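Local atomic coordinates of GDSL-like Lipase/Acylhydrolase family protein (Neisseria meningitidis, PDB entry 4K7J), a protein that probably removes O-linked acetyl groups from peptidoglycan, acting as an esterase of the SGNH (GDSL-like) hydrolase family. Residues F69-T80 / R358-E369. Residues are numbered along the deposited sequence; the frame is centred on the assembly and turned at random. Where two conformers were deposited one is given.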
loop_
_atom_site.group_PDB
_atom_site.type_symbol
_atom_site.label_atom_id
_atom_site.label_comp_id
_atom_site.label_asym_id
_atom_site.label_seq_id
_atom_site.Cartn_x
_atom_site.Cartn_y
_atom_site.Cartn_z
ATOM N N PHE A 69 3.649 1.892 9.630
ATOM C CA PHE A 69 4.810 1.317 8.950
ATOM C C PHE A 69 5.093 2.126 7.697
ATOM O O PHE A 69 6.201 2.624 7.494
ATOM C CB PHE A 69 4.522 -0.151 8.592
ATOM C CG PHE A 69 5.680 -0.885 7.962
ATOM C CD1 PHE A 69 5.927 -0.791 6.602
ATOM C CD2 PHE A 69 6.490 -1.715 8.723
ATOM C CE1 PHE A 69 6.973 -1.496 6.020
ATOM C CE2 PHE A 69 7.540 -2.414 8.144
ATOM C CZ PHE A 69 7.779 -2.306 6.800
ATOM N N THR A 70 4.083 2.272 6.852
ATOM C CA THR A 70 4.273 2.977 5.580
ATOM C C THR A 70 4.596 4.476 5.742
ATOM O O THR A 70 5.300 5.051 4.921
ATOM C CB THR A 70 3.060 2.775 4.664
ATOM O OG1 THR A 70 1.871 2.844 5.452
ATOM C CG2 THR A 70 3.119 1.393 4.014
ATOM N N ASP A 71 4.114 5.107 6.806
ATOM C CA ASP A 71 4.407 6.523 6.986
ATOM C C ASP A 71 5.845 6.731 7.436
ATOM O O ASP A 71 6.457 7.757 7.133
ATOM C CB ASP A 71 3.451 7.186 7.974
ATOM C CG ASP A 71 3.663 8.687 8.058
ATOM O OD1 ASP A 71 3.596 9.363 7.001
ATOM O OD2 ASP A 71 3.925 9.183 9.170
ATOM N N SER A 72 6.393 5.752 8.149
ATOM C CA SER A 72 7.783 5.849 8.586
ATOM C C SER A 72 8.682 5.687 7.365
ATOM O O SER A 72 9.633 6.443 7.173
ATOM C CB SER A 72 8.094 4.806 9.658
ATOM O OG SER A 72 9.495 4.649 9.813
ATOM N N LEU A 73 8.342 4.713 6.526
ATOM C CA LEU A 73 9.018 4.510 5.253
ATOM C C LEU A 73 8.907 5.775 4.393
ATOM O O LEU A 73 9.889 6.231 3.783
ATOM C CB LEU A 73 8.394 3.315 4.528
ATOM C CG LEU A 73 9.075 2.805 3.262
ATOM C CD1 LEU A 73 10.433 2.239 3.626
ATOM C CD2 LEU A 73 8.207 1.741 2.593
ATOM N N ARG A 74 7.704 6.339 4.354
ATOM C CA ARG A 74 7.459 7.571 3.616
ATOM C C ARG A 74 8.372 8.699 4.083
ATOM O O ARG A 74 9.058 9.316 3.276
ATOM C CB ARG A 74 5.990 7.971 3.734
ATOM C CG ARG A 74 5.579 9.184 2.913
ATOM C CD ARG A 74 4.072 9.185 2.676
ATOM N NE ARG A 74 3.324 8.897 3.885
ATOM C CZ ARG A 74 2.461 7.898 4.027
ATOM N NH1 ARG A 74 2.190 7.060 3.033
ATOM N NH2 ARG A 74 1.860 7.746 5.181
ATOM N N LYS A 75 8.402 8.963 5.381
ATOM C CA LYS A 75 9.169 10.112 5.874
ATOM C C LYS A 75 10.665 9.932 5.651
ATOM O O LYS A 75 11.374 10.876 5.299
ATOM C CB LYS A 75 8.879 10.371 7.349
ATOM C CG LYS A 75 7.424 10.738 7.642
ATOM C CD LYS A 75 7.044 12.082 7.031
ATOM C CE LYS A 75 5.557 12.375 7.229
ATOM N NZ LYS A 75 5.184 12.177 8.663
ATOM N N ARG A 76 11.147 8.716 5.858
ATOM C CA ARG A 76 12.564 8.440 5.711
ATOM C C ARG A 76 13.018 8.584 4.260
ATOM O O ARG A 76 13.961 9.324 3.964
ATOM C CB ARG A 76 12.878 7.040 6.220
ATOM C CG ARG A 76 14.243 6.547 5.814
ATOM C CD ARG A 76 15.336 7.069 6.726
ATOM N NE ARG A 76 16.547 6.276 6.571
ATOM C CZ ARG A 76 16.813 5.177 7.269
ATOM N NH1 ARG A 76 15.954 4.723 8.182
ATOM N NH2 ARG A 76 17.946 4.531 7.053
ATOM N N LEU A 77 12.345 7.886 3.353
ATOM C CA LEU A 77 12.762 7.909 1.947
ATOM C C LEU A 77 12.502 9.251 1.244
ATOM O O LEU A 77 13.157 9.563 0.245
ATOM C CB LEU A 77 12.124 6.762 1.159
ATOM C CG LEU A 77 12.346 5.349 1.706
ATOM C CD1 LEU A 77 11.704 4.350 0.771
ATOM C CD2 LEU A 77 13.837 5.019 1.926
ATOM N N GLN A 78 11.549 10.032 1.756
ATOM C CA GLN A 78 11.287 11.371 1.215
ATOM C C GLN A 78 12.400 12.359 1.581
ATOM O O GLN A 78 12.753 13.231 0.788
ATOM C CB GLN A 78 9.889 11.891 1.618
ATOM C CG GLN A 78 8.778 11.348 0.696
ATOM C CD GLN A 78 7.369 11.810 1.051
ATOM O OE1 GLN A 78 7.104 12.237 2.160
ATOM N NE2 GLN A 78 6.460 11.710 0.095
ATOM N N LYS A 79 12.958 12.210 2.778
ATOM C CA LYS A 79 14.117 13.001 3.183
ATOM C C LYS A 79 15.338 12.640 2.336
ATOM O O LYS A 79 16.091 13.503 1.897
ATOM C CB LYS A 79 14.413 12.775 4.672
ATOM C CG LYS A 79 13.470 13.532 5.585
ATOM C CD LYS A 79 13.668 15.046 5.401
ATOM C CE LYS A 79 12.840 15.859 6.390
ATOM N NZ LYS A 79 11.434 16.070 5.939
ATOM N N THR A 80 15.505 11.352 2.078
ATOM C CA THR A 80 16.636 10.858 1.322
ATOM C C THR A 80 16.570 11.232 -0.161
ATOM O O THR A 80 17.580 11.609 -0.755
ATOM C CB THR A 80 16.742 9.321 1.455
ATOM O OG1 THR A 80 16.914 8.968 2.837
ATOM C CG2 THR A 80 17.911 8.782 0.644
ATOM N N ARG A 358 7.251 1.804 13.326
ATOM C CA ARG A 358 8.230 2.788 12.875
ATOM C C ARG A 358 9.614 2.153 12.810
ATOM O O ARG A 358 10.354 2.369 11.854
ATOM C CB ARG A 358 8.267 4.012 13.796
ATOM C CG ARG A 358 9.188 5.122 13.275
ATOM C CD ARG A 358 9.577 6.127 14.369
ATOM N NE ARG A 358 10.372 5.503 15.427
ATOM C CZ ARG A 358 10.078 5.565 16.724
ATOM N NH1 ARG A 358 9.008 6.239 17.133
ATOM N NH2 ARG A 358 10.859 4.959 17.611
ATOM N N ARG A 359 9.938 1.351 13.823
ATOM C CA ARG A 359 11.244 0.701 13.917
ATOM C C ARG A 359 11.449 -0.276 12.763
ATOM O O ARG A 359 12.492 -0.268 12.096
ATOM C CB ARG A 359 11.378 -0.032 15.258
ATOM C CG ARG A 359 12.682 -0.811 15.453
ATOM C CD ARG A 359 12.652 -1.640 16.759
ATOM N NE ARG A 359 13.951 -2.247 17.075
ATOM C CZ ARG A 359 14.199 -3.010 18.140
ATOM N NH1 ARG A 359 13.241 -3.288 19.019
ATOM N NH2 ARG A 359 15.415 -3.505 18.326
ATOM N N ALA A 360 10.449 -1.120 12.527
ATOM C CA ALA A 360 10.538 -2.106 11.459
ATOM C C ALA A 360 10.723 -1.415 10.110
ATOM O O ALA A 360 11.514 -1.860 9.282
ATOM C CB ALA A 360 9.287 -2.995 11.445
ATOM N N ALA A 361 10.007 -0.315 9.894
ATOM C CA ALA A 361 10.073 0.375 8.596
ATOM C C ALA A 361 11.403 1.088 8.368
ATOM O O ALA A 361 11.894 1.167 7.231
ATOM C CB ALA A 361 8.912 1.338 8.444
ATOM N N GLU A 362 11.989 1.607 9.445
ATOM C CA GLU A 362 13.298 2.253 9.353
ATOM C C GLU A 362 14.356 1.233 8.932
ATOM O O GLU A 362 15.272 1.545 8.173
ATOM C CB GLU A 362 13.670 2.940 10.675
ATOM C CG GLU A 362 12.891 4.233 10.947
ATOM C CD GLU A 362 13.303 4.923 12.239
ATOM O OE1 GLU A 362 14.290 4.489 12.864
ATOM O OE2 GLU A 362 12.639 5.903 12.635
ATOM N N MET A 363 14.203 -0.003 9.394
ATOM C CA MET A 363 15.096 -1.077 8.968
ATOM C C MET A 363 14.918 -1.397 7.482
ATOM O O MET A 363 15.908 -1.603 6.768
ATOM C CB MET A 363 14.903 -2.327 9.825
ATOM C CG MET A 363 15.340 -2.138 11.268
ATOM S SD MET A 363 15.423 -3.688 12.187
ATOM C CE MET A 363 13.797 -3.844 12.870
ATOM N N LEU A 364 13.666 -1.424 7.019
ATOM C CA LEU A 364 13.397 -1.635 5.599
ATOM C C LEU A 364 13.978 -0.506 4.770
ATOM O O LEU A 364 14.565 -0.737 3.709
ATOM C CB LEU A 364 11.893 -1.753 5.331
ATOM C CG LEU A 364 11.485 -1.849 3.860
ATOM C CD1 LEU A 364 12.237 -2.996 3.164
ATOM C CD2 LEU A 364 9.963 -2.017 3.739
ATOM N N ALA A 365 13.804 0.722 5.250
ATOM C CA ALA A 365 14.323 1.888 4.540
ATOM C C ALA A 365 15.846 1.794 4.454
ATOM O O ALA A 365 16.441 2.045 3.385
ATOM C CB ALA A 365 13.900 3.157 5.243
ATOM N N ASP A 366 16.458 1.412 5.575
ATOM C CA ASP A 366 17.893 1.104 5.636
ATOM C C ASP A 366 18.290 0.126 4.541
ATOM O O ASP A 366 19.213 0.391 3.774
ATOM C CB ASP A 366 18.263 0.461 6.975
ATOM C CG ASP A 366 18.303 1.450 8.120
ATOM O OD1 ASP A 366 18.421 2.658 7.854
ATOM O OD2 ASP A 366 18.228 1.008 9.288
ATOM N N SER A 367 17.592 -1.007 4.493
ATOM C CA SER A 367 17.868 -2.054 3.513
ATOM C C SER A 367 17.780 -1.557 2.059
ATOM O O SER A 367 18.591 -1.940 1.211
ATOM C CB SER A 367 16.930 -3.251 3.728
ATOM O OG SER A 367 17.019 -3.763 5.061
ATOM N N LEU A 368 16.810 -0.692 1.774
ATOM C CA LEU A 368 16.597 -0.227 0.406
ATOM C C LEU A 368 17.651 0.794 -0.001
ATOM O O LEU A 368 18.142 0.779 -1.131
ATOM C CB LEU A 368 15.193 0.360 0.235
ATOM C CG LEU A 368 14.037 -0.631 0.377
ATOM C CD1 LEU A 368 12.704 0.093 0.456
ATOM C CD2 LEU A 368 14.049 -1.617 -0.772
ATOM N N GLU A 369 18.005 1.683 0.922
ATOM C CA GLU A 369 19.022 2.687 0.631
ATOM C C GLU A 369 20.382 2.025 0.378
ATOM O O GLU A 369 21.142 2.463 -0.498
ATOM C CB GLU A 369 19.098 3.734 1.748
ATOM C CG GLU A 369 17.890 4.673 1.789
ATOM C CD GLU A 369 17.832 5.520 3.060
ATOM O OE1 GLU A 369 18.791 5.476 3.865
ATOM O OE2 GLU A 369 16.821 6.229 3.260
HETATM O O HOH W 1 10.847 6.899 10.759
#
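A361 sets its methyl squarely on the ring of F69: CB stands 3.8 Å from the ring centroid, almost on the ring normal, a CH-pi contact over one face. At the rim, near the ring plane, A360 CB and L364 CD2 meet the ring carbons, CD2 touching CZ at 3.8 Å. The ring gets there because CG lies anti to the backbone N of F69 (chi1 -176°), which swings it across to helix 358-369. One turn on, L73 CD1 packs on A365 CB at 3.9 Å. The same methyl receives L77 CD2, while L368 CD1 lies beside the tips of L73 and L77, extending the apolar row.

The outer side is polar. R76 is a knob among E362, A365, D366 and E369; bent at chi2, its chain runs over A365, with CG 3.5 Å from A365 CB, and one guanidinium face rests on that methyl. D366 OD1 comes to the guanidinium edge in a salt bridge whose modelled separation is too short to trust; R76 was also deposited in two conformers. E369 approaches obliquely, its carboxylate turned 74° from the guanidinium, and the bond from R76 NE to E369 OE2 is weak. T80 OG1 donates to that OE2 at 2.8 Å from above the carboxylate plane. A water links S72 OG to E362 OE2.

The two helices run in the same general direction, crossing at -43°; their segment axes come within 7.8 Å, a close approach that the small side chains of A360, A361 and A365 probably permit. F69 and L364 both touch I285 of strand 281-286, and L77 touches I56 of strand 53-60: two neighbouring helices layered on the central sheet, as in the alpha/beta fold of SGNH hydrolases.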